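Local coordinates for nitrate transport protein (Xanthomonas axonopodis pv. citri, PDB 3KSX), which probably serves as the periplasmic alkanesulfonate-binding protein (SsuA) of an uptake system, and here holds the sulfonate buffer MOPS, at residues 127-138 with 155-166; 102-112 with 270-279. All blocks are in the same frame, centred on the assembly; numbering follows the deposited sequence.

Contact 1 of 2, residues 127-138 with 155-166; sequences ADLKGKRIAFQK and LSMRDITPLYLS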
loop_
_atom_site.group_PDB
_atom_site.type_symbol
_atom_site.label_atom_id
_atom_site.label_comp_id
_atom_site.label_asym_id
_atom_site.label_seq_id
_atom_site.Cartn_x
_atom_site.Cartn_y
_atom_site.Cartn_z
ATOM N N ALA A 127 8.197 10.507 20.913
ATOM C CA ALA A 127 7.496 11.130 22.016
ATOM C C ALA A 127 7.168 12.557 21.741
ATOM O O ALA A 127 6.111 13.074 22.191
ATOM C CB ALA A 127 8.303 11.000 23.334
ATOM N N ASP A 128 8.007 13.199 20.930
ATOM C CA ASP A 128 7.795 14.599 20.562
ATOM C C ASP A 128 6.533 14.844 19.702
ATOM O O ASP A 128 6.077 15.986 19.544
ATOM C CB ASP A 128 8.999 15.076 19.765
ATOM C CG ASP A 128 10.231 15.313 20.602
ATOM O OD1 ASP A 128 10.131 15.519 21.840
ATOM O OD2 ASP A 128 11.316 15.338 19.976
ATOM N N LEU A 129 5.946 13.795 19.135
ATOM C CA LEU A 129 4.651 13.882 18.390
ATOM C C LEU A 129 3.411 14.115 19.269
ATOM O O LEU A 129 2.383 14.521 18.751
ATOM C CB LEU A 129 4.400 12.625 17.524
ATOM C CG LEU A 129 5.499 12.277 16.495
ATOM C CD1 LEU A 129 5.286 10.923 15.890
ATOM C CD2 LEU A 129 5.504 13.212 15.348
ATOM N N LYS A 130 3.503 13.936 20.580
ATOM C CA LYS A 130 2.319 14.217 21.407
ATOM C C LYS A 130 1.844 15.635 21.080
ATOM O O LYS A 130 2.630 16.628 21.084
ATOM C CB LYS A 130 2.622 14.106 22.913
ATOM C CG LYS A 130 1.403 14.457 23.809
ATOM C CD LYS A 130 1.831 14.441 25.296
ATOM C CE LYS A 130 0.695 14.825 26.271
ATOM N NZ LYS A 130 -0.341 15.777 25.729
ATOM N N GLY A 131 0.548 15.746 20.807
ATOM C CA GLY A 131 -0.070 17.043 20.597
ATOM C C GLY A 131 0.137 17.686 19.253
ATOM O O GLY A 131 -0.331 18.835 19.020
ATOM N N LYS A 132 0.713 16.948 18.310
ATOM C CA LYS A 132 1.043 17.490 16.997
ATOM C C LYS A 132 0.050 17.026 15.898
ATOM O O LYS A 132 -0.620 16.005 16.050
ATOM C CB LYS A 132 2.446 17.074 16.593
ATOM C CG LYS A 132 3.541 17.409 17.571
ATOM C CD LYS A 132 3.762 18.856 17.671
ATOM C CE LYS A 132 4.940 19.029 18.595
ATOM N NZ LYS A 132 4.686 20.093 19.560
ATOM N N ARG A 133 0.020 17.791 14.807
ATOM C CA ARG A 133 -0.863 17.588 13.657
ATOM C C ARG A 133 -0.095 16.714 12.696
ATOM O O ARG A 133 0.948 17.101 12.204
ATOM C CB ARG A 133 -1.126 18.922 12.994
ATOM C CG ARG A 133 -2.081 19.724 13.752
ATOM C CD ARG A 133 -2.439 20.927 12.967
ATOM N NE ARG A 133 -3.548 21.485 13.725
ATOM C CZ ARG A 133 -4.520 22.240 13.232
ATOM N NH1 ARG A 133 -4.547 22.569 11.932
ATOM N NH2 ARG A 133 -5.476 22.659 14.067
ATOM N N ILE A 134 -0.615 15.514 12.501
ATOM C CA ILE A 134 0.034 14.503 11.665
ATOM C C ILE A 134 -0.852 14.138 10.474
ATOM O O ILE A 134 -1.980 13.630 10.664
ATOM C CB ILE A 134 0.341 13.273 12.493
ATOM C CG1 ILE A 134 1.011 13.644 13.847
ATOM C CG2 ILE A 134 1.149 12.275 11.700
ATOM C CD1 ILE A 134 1.442 12.385 14.609
ATOM N N ALA A 135 -0.369 14.380 9.265
ATOM C CA ALA A 135 -1.042 14.078 7.987
ATOM C C ALA A 135 -0.854 12.588 7.660
ATOM O O ALA A 135 0.264 12.039 7.796
ATOM C CB ALA A 135 -0.350 14.869 6.857
ATOM N N PHE A 136 -1.910 11.943 7.196
ATOM C CA PHE A 136 -1.778 10.562 6.604
ATOM C C PHE A 136 -3.060 10.208 5.915
ATOM O O PHE A 136 -4.105 10.803 6.197
ATOM C CB PHE A 136 -1.475 9.425 7.648
ATOM C CG PHE A 136 -2.448 9.389 8.843
ATOM C CD1 PHE A 136 -3.496 8.412 8.879
ATOM C CD2 PHE A 136 -2.336 10.277 9.910
ATOM C CE1 PHE A 136 -4.357 8.347 9.947
ATOM C CE2 PHE A 136 -3.231 10.219 11.032
ATOM C CZ PHE A 136 -4.253 9.258 10.997
ATOM N N GLN A 137 -2.998 9.204 5.054
ATOM C CA GLN A 137 -4.237 8.716 4.445
ATOM C C GLN A 137 -4.977 7.820 5.419
ATOM O O GLN A 137 -4.466 6.795 5.846
ATOM C CB GLN A 137 -3.848 7.974 3.160
ATOM C CG GLN A 137 -5.005 7.191 2.539
ATOM C CD GLN A 137 -6.002 8.085 1.836
ATOM O OE1 GLN A 137 -5.651 8.951 1.059
ATOM N NE2 GLN A 137 -7.286 7.801 2.054
ATOM N N LYS A 138 -6.197 8.207 5.764
ATOM C CA LYS A 138 -7.031 7.414 6.686
ATOM C C LYS A 138 -7.226 6.000 6.120
ATOM O O LYS A 138 -7.572 5.850 4.941
ATOM C CB LYS A 138 -8.407 8.091 6.819
ATOM C CG LYS A 138 -9.245 7.360 7.853
ATOM C CD LYS A 138 -10.678 7.853 7.819
ATOM C CE LYS A 138 -11.165 7.922 9.242
ATOM N NZ LYS A 138 -12.571 8.456 9.342
ATOM N N LEU A 155 1.859 6.616 23.256
ATOM C CA LEU A 155 0.919 7.591 22.711
ATOM C C LEU A 155 -0.196 6.875 21.966
ATOM O O LEU A 155 0.040 5.826 21.415
ATOM C CB LEU A 155 1.646 8.551 21.741
ATOM C CG LEU A 155 2.615 9.522 22.414
ATOM C CD1 LEU A 155 3.485 10.258 21.361
ATOM C CD2 LEU A 155 1.861 10.509 23.247
ATOM N N SER A 156 -1.405 7.398 21.976
ATOM C CA SER A 156 -2.387 6.752 21.122
ATOM C C SER A 156 -2.791 7.722 20.037
ATOM O O SER A 156 -2.363 8.890 20.018
ATOM C CB SER A 156 -3.630 6.318 21.910
ATOM O OG SER A 156 -4.267 7.484 22.387
ATOM N N MET A 157 -3.706 7.255 19.186
ATOM C CA MET A 157 -4.241 8.083 18.155
ATOM C C MET A 157 -4.973 9.280 18.778
ATOM O O MET A 157 -5.067 10.345 18.156
ATOM C CB MET A 157 -5.173 7.289 17.203
ATOM C CG MET A 157 -4.412 6.156 16.463
ATOM S SD MET A 157 -3.103 6.771 15.391
ATOM C CE MET A 157 -4.052 7.949 14.455
ATOM N N ARG A 158 -5.469 9.163 20.001
ATOM C CA ARG A 158 -6.124 10.335 20.596
ATOM C C ARG A 158 -5.138 11.341 21.174
ATOM O O ARG A 158 -5.572 12.354 21.702
ATOM C CB ARG A 158 -7.222 9.966 21.605
ATOM C CG ARG A 158 -6.841 8.993 22.718
ATOM C CD ARG A 158 -8.074 8.129 23.302
ATOM N NE ARG A 158 -7.608 6.810 23.768
ATOM C CZ ARG A 158 -6.483 6.598 24.470
ATOM N NH1 ARG A 158 -5.723 7.629 24.878
ATOM N NH2 ARG A 158 -6.111 5.341 24.785
ATOM N N ASP A 159 -3.832 11.047 21.122
ATOM C CA ASP A 159 -2.837 11.994 21.655
ATOM C C ASP A 159 -2.274 12.913 20.571
ATOM O O ASP A 159 -1.410 13.770 20.828
ATOM C CB ASP A 159 -1.690 11.244 22.321
ATOM C CG ASP A 159 -2.122 10.453 23.520
ATOM O OD1 ASP A 159 -2.902 10.984 24.330
ATOM O OD2 ASP A 159 -1.694 9.281 23.676
ATOM N N ILE A 160 -2.707 12.679 19.334
ATOM C CA ILE A 160 -2.165 13.410 18.166
ATOM C C ILE A 160 -3.378 13.945 17.427
ATOM O O ILE A 160 -4.491 13.475 17.663
ATOM C CB ILE A 160 -1.200 12.585 17.282
ATOM C CG1 ILE A 160 -1.863 11.357 16.651
ATOM C CG2 ILE A 160 0.004 12.045 18.094
ATOM C CD1 ILE A 160 -2.647 11.647 15.427
ATOM N N THR A 161 -3.199 14.923 16.553
ATOM C CA THR A 161 -4.281 15.402 15.757
ATOM C C THR A 161 -4.175 14.946 14.296
ATOM O O THR A 161 -3.271 15.409 13.627
ATOM C CB THR A 161 -4.228 16.869 15.782
ATOM O OG1 THR A 161 -4.556 17.258 17.102
ATOM C CG2 THR A 161 -5.167 17.466 14.829
ATOM N N PRO A 162 -5.083 14.052 13.802
ATOM C CA PRO A 162 -4.867 13.536 12.406
ATOM C C PRO A 162 -5.286 14.563 11.340
ATOM O O PRO A 162 -6.267 15.256 11.495
ATOM C CB PRO A 162 -5.763 12.291 12.381
ATOM C CG PRO A 162 -6.964 12.704 13.324
ATOM C CD PRO A 162 -6.176 13.290 14.488
ATOM N N LEU A 163 -4.528 14.726 10.279
ATOM C CA LEU A 163 -5.016 15.408 9.121
ATOM C C LEU A 163 -5.134 14.315 8.032
ATOM O O LEU A 163 -4.131 13.835 7.451
ATOM C CB LEU A 163 -4.078 16.588 8.744
ATOM C CG LEU A 163 -3.655 17.510 9.881
ATOM C CD1 LEU A 163 -2.555 18.463 9.456
ATOM C CD2 LEU A 163 -4.825 18.293 10.510
ATOM N N TYR A 164 -6.370 13.892 7.789
ATOM C CA TYR A 164 -6.629 12.872 6.814
ATOM C C TYR A 164 -6.482 13.410 5.417
ATOM O O TYR A 164 -7.384 14.071 4.954
ATOM C CB TYR A 164 -8.033 12.314 7.037
ATOM C CG TYR A 164 -8.233 11.693 8.382
ATOM C CD1 TYR A 164 -7.386 10.701 8.843
ATOM C CD2 TYR A 164 -9.255 12.123 9.218
ATOM C CE1 TYR A 164 -7.602 10.083 10.063
ATOM C CE2 TYR A 164 -9.446 11.532 10.472
ATOM C CZ TYR A 164 -8.630 10.526 10.871
ATOM O OH TYR A 164 -8.832 9.987 12.096
ATOM N N LEU A 165 -5.351 13.162 4.752
ATOM C CA LEU A 165 -5.053 13.701 3.455
ATOM C C LEU A 165 -4.457 12.650 2.545
ATOM O O LEU A 165 -3.643 11.871 3.000
ATOM C CB LEU A 165 -4.047 14.827 3.613
ATOM C CG LEU A 165 -4.580 16.070 4.352
ATOM C CD1 LEU A 165 -3.414 16.982 4.646
ATOM C CD2 LEU A 165 -5.672 16.817 3.516
ATOM N N SER A 166 -4.899 12.646 1.288
ATOM C CA SER A 166 -4.217 11.863 0.254
ATOM C C SER A 166 -2.761 12.210 0.083
ATOM O O SER A 166 -2.317 13.271 0.430
ATOM C CB SER A 166 -4.958 12.020 -1.105
ATOM O OG SER A 166 -4.727 13.311 -1.607
#
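Directly paired across the strands and on the same face, Phe-136 (CG between its backbone N and carbonyl carbon, chi1 52°) and Tyr-164 (CG anti to its carbonyl carbon, chi1 -61°) turn their rings alongside each other. They form an offset edge-to-face pair, the tyrosine edge toward the phenylalanine face, with CE1 of Tyr-164 3.6 Å from CZ of Phe-136 and the planes at 82°. Pro-162 CB, 3.5 Å from Phe-136 CE2, and the methyl of Met-157 add to the packing around the phenylalanine ring. Lys-138 stretches over one face of Tyr-164, its CE 4.2 Å from the ring centroid.

Beneath these side chains, strands 133-136 and 161-164 pair in parallel, with amides alternating from Thr-161 N to Lys-132 O (2.8 Å) through to Leu-165 N to Phe-136 O. Helix 141-152 connects them as a beta-alpha-beta unit, and its Leu-146 touches Ile-134 and Phe-136. Just ahead of strand 133-136, in the turn 129-132, Gly-131 N lies nearly in line with the C=O of Asp-159. Backbone bonds thus fix the register, apolar contacts join Ile-134, Phe-136, Pro-162 and Tyr-164 into one face, and the off-centre cation-pi contact of Lys-138 NZ probably contributes little.

Contact 2 of 2, residues 102-112 with 270-279; sequences YVGWVPPTPKA and HRPPASVQPL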
loop_
_atom_site.group_PDB
_atom_site.type_symbol
_atom_site.label_atom_id
_atom_site.label_comp_id
_atom_site.label_asym_id
_atom_site.label_seq_id
_atom_site.Cartn_x
_atom_site.Cartn_y
_atom_site.Cartn_z
ATOM N N TYR A 102 -9.531 -11.555 -0.402
ATOM C CA TYR A 102 -8.058 -11.430 -0.431
ATOM C C TYR A 102 -7.614 -12.562 -1.317
ATOM O O TYR A 102 -7.888 -13.693 -0.975
ATOM C CB TYR A 102 -7.514 -11.687 0.977
ATOM C CG TYR A 102 -7.862 -10.640 2.005
ATOM C CD1 TYR A 102 -9.127 -10.632 2.630
ATOM C CD2 TYR A 102 -6.924 -9.697 2.383
ATOM C CE1 TYR A 102 -9.447 -9.665 3.675
ATOM C CE2 TYR A 102 -7.201 -8.754 3.385
ATOM C CZ TYR A 102 -8.461 -8.707 3.994
ATOM O OH TYR A 102 -8.724 -7.767 5.017
ATOM N N VAL A 103 -6.865 -12.304 -2.401
ATOM C CA VAL A 103 -6.561 -13.360 -3.356
ATOM C C VAL A 103 -5.009 -13.491 -3.478
ATOM O O VAL A 103 -4.460 -14.393 -4.134
ATOM C CB VAL A 103 -7.248 -13.075 -4.760
ATOM C CG1 VAL A 103 -8.803 -12.969 -4.578
ATOM C CG2 VAL A 103 -6.644 -11.715 -5.397
ATOM N N GLY A 104 -4.294 -12.580 -2.852
ATOM C CA GLY A 104 -2.854 -12.636 -2.912
ATOM C C GLY A 104 -2.204 -11.769 -1.865
ATOM O O GLY A 104 -2.842 -10.839 -1.338
ATOM N N TRP A 105 -0.963 -12.116 -1.515
ATOM C CA TRP A 105 -0.261 -11.424 -0.397
ATOM C C TRP A 105 1.090 -10.916 -0.841
ATOM O O TRP A 105 1.796 -11.651 -1.559
ATOM C CB TRP A 105 -0.153 -12.343 0.850
ATOM C CG TRP A 105 0.849 -11.860 1.902
ATOM C CD1 TRP A 105 0.778 -10.739 2.632
ATOM C CD2 TRP A 105 2.128 -12.449 2.203
ATOM N NE1 TRP A 105 1.890 -10.619 3.476
ATOM C CE2 TRP A 105 2.745 -11.643 3.197
ATOM C CE3 TRP A 105 2.788 -13.589 1.743
ATOM C CZ2 TRP A 105 4.014 -11.938 3.745
ATOM C CZ3 TRP A 105 4.059 -13.846 2.213
ATOM C CH2 TRP A 105 4.659 -13.025 3.229
ATOM N N VAL A 106 1.424 -9.685 -0.412
ATOM C CA VAL A 106 2.586 -8.952 -0.854
ATOM C C VAL A 106 3.402 -8.775 0.440
ATOM O O VAL A 106 2.927 -8.150 1.392
ATOM C CB VAL A 106 2.188 -7.504 -1.336
ATOM C CG1 VAL A 106 3.444 -6.752 -1.723
ATOM C CG2 VAL A 106 1.201 -7.547 -2.550
ATOM N N PRO A 107 4.593 -9.372 0.527
ATOM C CA PRO A 107 5.326 -9.204 1.774
ATOM C C PRO A 107 5.696 -7.733 2.136
ATOM O O PRO A 107 5.696 -6.820 1.285
ATOM C CB PRO A 107 6.548 -10.032 1.529
ATOM C CG PRO A 107 5.995 -11.112 0.508
ATOM C CD PRO A 107 5.376 -10.173 -0.421
ATOM N N PRO A 108 5.941 -7.482 3.420
ATOM C CA PRO A 108 6.021 -6.072 3.763
ATOM C C PRO A 108 7.359 -5.416 3.392
ATOM O O PRO A 108 8.376 -6.092 3.125
ATOM C CB PRO A 108 5.910 -6.090 5.328
ATOM C CG PRO A 108 6.530 -7.426 5.685
ATOM C CD PRO A 108 6.005 -8.346 4.600
ATOM N N THR A 109 7.354 -4.097 3.348
ATOM C CA THR A 109 8.557 -3.297 3.027
ATOM C C THR A 109 8.735 -2.236 4.096
ATOM O O THR A 109 8.385 -1.045 3.903
ATOM C CB THR A 109 8.444 -2.674 1.584
ATOM O OG1 THR A 109 7.250 -1.956 1.485
ATOM C CG2 THR A 109 8.346 -3.731 0.562
ATOM N N PRO A 110 9.208 -2.654 5.308
ATOM C CA PRO A 110 9.048 -1.818 6.450
ATOM C C PRO A 110 9.916 -0.560 6.363
ATOM O O PRO A 110 9.593 0.463 6.954
ATOM C CB PRO A 110 9.533 -2.707 7.604
ATOM C CG PRO A 110 10.425 -3.852 6.899
ATOM C CD PRO A 110 9.660 -4.022 5.654
ATOM N N LYS A 111 11.040 -0.619 5.663
ATOM C CA LYS A 111 11.876 0.565 5.528
ATOM C C LYS A 111 11.210 1.642 4.691
ATOM O O LYS A 111 11.541 2.846 4.812
ATOM C CB LYS A 111 13.205 0.146 4.866
ATOM C CG LYS A 111 14.105 -0.673 5.792
ATOM C CD LYS A 111 15.183 -1.373 4.918
ATOM C CE LYS A 111 16.325 -1.875 5.790
ATOM N NZ LYS A 111 17.474 -0.961 5.625
ATOM N N ALA A 112 10.273 1.227 3.844
ATOM C CA ALA A 112 9.600 2.101 2.941
ATOM C C ALA A 112 8.339 2.708 3.590
ATOM O O ALA A 112 7.605 3.400 2.902
ATOM C CB ALA A 112 9.282 1.396 1.660
ATOM N N HIS A 270 15.347 0.336 -0.317
ATOM C CA HIS A 270 14.423 0.115 0.818
ATOM C C HIS A 270 13.547 -1.116 0.759
ATOM O O HIS A 270 12.784 -1.361 1.704
ATOM C CB HIS A 270 13.457 1.289 0.988
ATOM C CG HIS A 270 14.131 2.591 1.235
ATOM N ND1 HIS A 270 13.627 3.789 0.781
ATOM C CD2 HIS A 270 15.305 2.874 1.845
ATOM C CE1 HIS A 270 14.438 4.764 1.144
ATOM N NE2 HIS A 270 15.468 4.237 1.786
ATOM N N ARG A 271 13.569 -1.829 -0.362
ATOM C CA ARG A 271 12.660 -2.940 -0.533
ATOM C C ARG A 271 13.399 -4.244 -0.645
ATOM O O ARG A 271 14.142 -4.401 -1.618
ATOM C CB ARG A 271 11.902 -2.802 -1.847
ATOM C CG ARG A 271 10.924 -1.682 -1.910
ATOM C CD ARG A 271 10.361 -1.673 -3.298
ATOM N NE ARG A 271 9.746 -2.954 -3.613
ATOM C CZ ARG A 271 8.491 -3.242 -3.298
ATOM N NH1 ARG A 271 7.720 -2.335 -2.661
ATOM N NH2 ARG A 271 8.005 -4.434 -3.611
ATOM N N PRO A 272 13.141 -5.210 0.267
ATOM C CA PRO A 272 13.626 -6.602 -0.019
ATOM C C PRO A 272 12.754 -7.135 -1.149
ATOM O O PRO A 272 11.737 -6.508 -1.413
ATOM C CB PRO A 272 13.325 -7.366 1.291
ATOM C CG PRO A 272 12.184 -6.575 1.983
ATOM C CD PRO A 272 12.247 -5.138 1.451
ATOM N N PRO A 273 13.108 -8.272 -1.808
ATOM C CA PRO A 273 12.043 -8.880 -2.682
ATOM C C PRO A 273 10.658 -8.994 -2.008
ATOM O O PRO A 273 10.586 -9.208 -0.762
ATOM C CB PRO A 273 12.607 -10.260 -3.011
ATOM C CG PRO A 273 14.127 -9.994 -3.065
ATOM C CD PRO A 273 14.412 -8.937 -1.972
ATOM N N ALA A 274 9.586 -8.809 -2.794
ATOM C CA ALA A 274 8.188 -8.818 -2.279
ATOM C C ALA A 274 7.137 -9.221 -3.330
ATOM O O ALA A 274 6.252 -8.412 -3.683
ATOM C CB ALA A 274 7.792 -7.456 -1.622
ATOM N N SER A 275 7.243 -10.457 -3.828
ATOM C CA SER A 275 6.364 -10.973 -4.873
ATOM C C SER A 275 4.983 -11.357 -4.311
ATOM O O SER A 275 4.864 -11.857 -3.172
ATOM C CB SER A 275 7.047 -12.169 -5.549
ATOM O OG SER A 275 7.475 -13.093 -4.575
ATOM N N VAL A 276 3.936 -11.144 -5.084
ATOM C CA VAL A 276 2.601 -11.562 -4.651
ATOM C C VAL A 276 2.569 -13.084 -4.621
ATOM O O VAL A 276 3.047 -13.717 -5.538
ATOM C CB VAL A 276 1.467 -10.919 -5.467
ATOM C CG1 VAL A 276 1.552 -11.283 -6.919
ATOM C CG2 VAL A 276 0.082 -11.333 -4.868
ATOM N N GLN A 277 2.115 -13.649 -3.512
ATOM C CA GLN A 277 1.911 -15.119 -3.380
ATOM C C GLN A 277 0.671 -15.390 -2.552
ATOM O O GLN A 277 0.004 -14.416 -2.043
ATOM C CB GLN A 277 3.087 -15.706 -2.700
ATOM C CG GLN A 277 3.592 -14.791 -1.583
ATOM C CD GLN A 277 5.017 -15.121 -1.196
ATOM O OE1 GLN A 277 5.978 -14.491 -1.660
ATOM N NE2 GLN A 277 5.161 -16.087 -0.315
ATOM N N PRO A 278 0.347 -16.679 -2.375
ATOM C CA PRO A 278 -0.831 -17.022 -1.660
ATOM C C PRO A 278 -0.703 -16.628 -0.217
ATOM O O PRO A 278 0.393 -16.505 0.324
ATOM C CB PRO A 278 -0.865 -18.546 -1.730
ATOM C CG PRO A 278 -0.108 -18.894 -2.958
ATOM C CD PRO A 278 1.001 -17.880 -2.936
ATOM N N LEU A 279 -1.826 -16.350 0.384
ATOM C CA LEU A 279 -1.881 -16.038 1.812
ATOM C C LEU A 279 -1.564 -17.287 2.630
ATOM O O LEU A 279 -2.081 -18.401 2.381
ATOM C CB LEU A 279 -3.266 -15.430 2.238
ATOM C CG LEU A 279 -3.503 -13.939 1.801
ATOM C CD1 LEU A 279 -3.970 -13.767 0.358
ATOM C CD2 LEU A 279 -4.570 -13.360 2.713
HETATM O O HOH W 1 12.036 -2.735 3.722
#
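The indole of Trp-105 and the side chain of Gln-277 run alongside each other, ring and amide planes 79° apart; CG of Gln-277 comes within 3.6 Å of Trp-105 CE3. One indole face carries Pro-107 N near its rim. The guanidinium of Arg-271 is the second flat group: CG2 of Thr-109 rests over one of its faces, 3.6 Å from NH1, while OG1 of the same threonine makes a weak hydrogen bond to the bound MOPS and so lies at the ligand site. Outside the two segments, the indole N-H is held by the carbonyl of Thr-210, and the imidazole of His-270 stacks on Tyr-189 and bonds through ND1 to Asp-186.

Segment 102-112 takes in the end of the edge strand 100-106 and the turn after it, and 270-279 is the loop between helices 261-269 and 281-296. The strand belongs to one of two five-stranded mixed sheets, consistent with the two-lobed fold of periplasmic binding proteins. Strand and loop share a single antiparallel bridge, the hydrogen-bonded pair Trp-105 and Gln-277, closed by Trp-105 N to Gln-277 O (2.6 Å) and Gln-277 N to Trp-105 O (2.8 Å). Immediately before it, Val-103 and Gly-104 both face Phe-214 in a classic beta bulge.

Leu-279 packs against the bulge, with CD1 3.4 Å from Gly-104 N and CD2 3.8 Å from Tyr-102 CB. Farther along, Pro-107 CD packs on Ala-274 CB at 3.8 Å. At the far end a water accepts from Lys-111 N and donates to His-270 O.

Contacts 1 and 2 lie on opposite sides of the chain's centre, their centres about 26 Å apart, and share no element. Contact 1, centred about 19 Å from the chain's centre, joins an edge strand to its neighbour within one sheet, through a local crossover. Contact 2, at about 10 Å, brings a sequence-distant loop against the edge strand of the other sheet, and contact 1 is nested inside the chain loop that contact 2 closes. Both are partly buried, but contact 1 is the more exposed, with 6 of 21 touching residues exposed against 3 of 19. A continuous ladder of backbone bonds dominates contact 1; proline, aliphatic and water-mediated contacts, with one bridge, characterise contact 2.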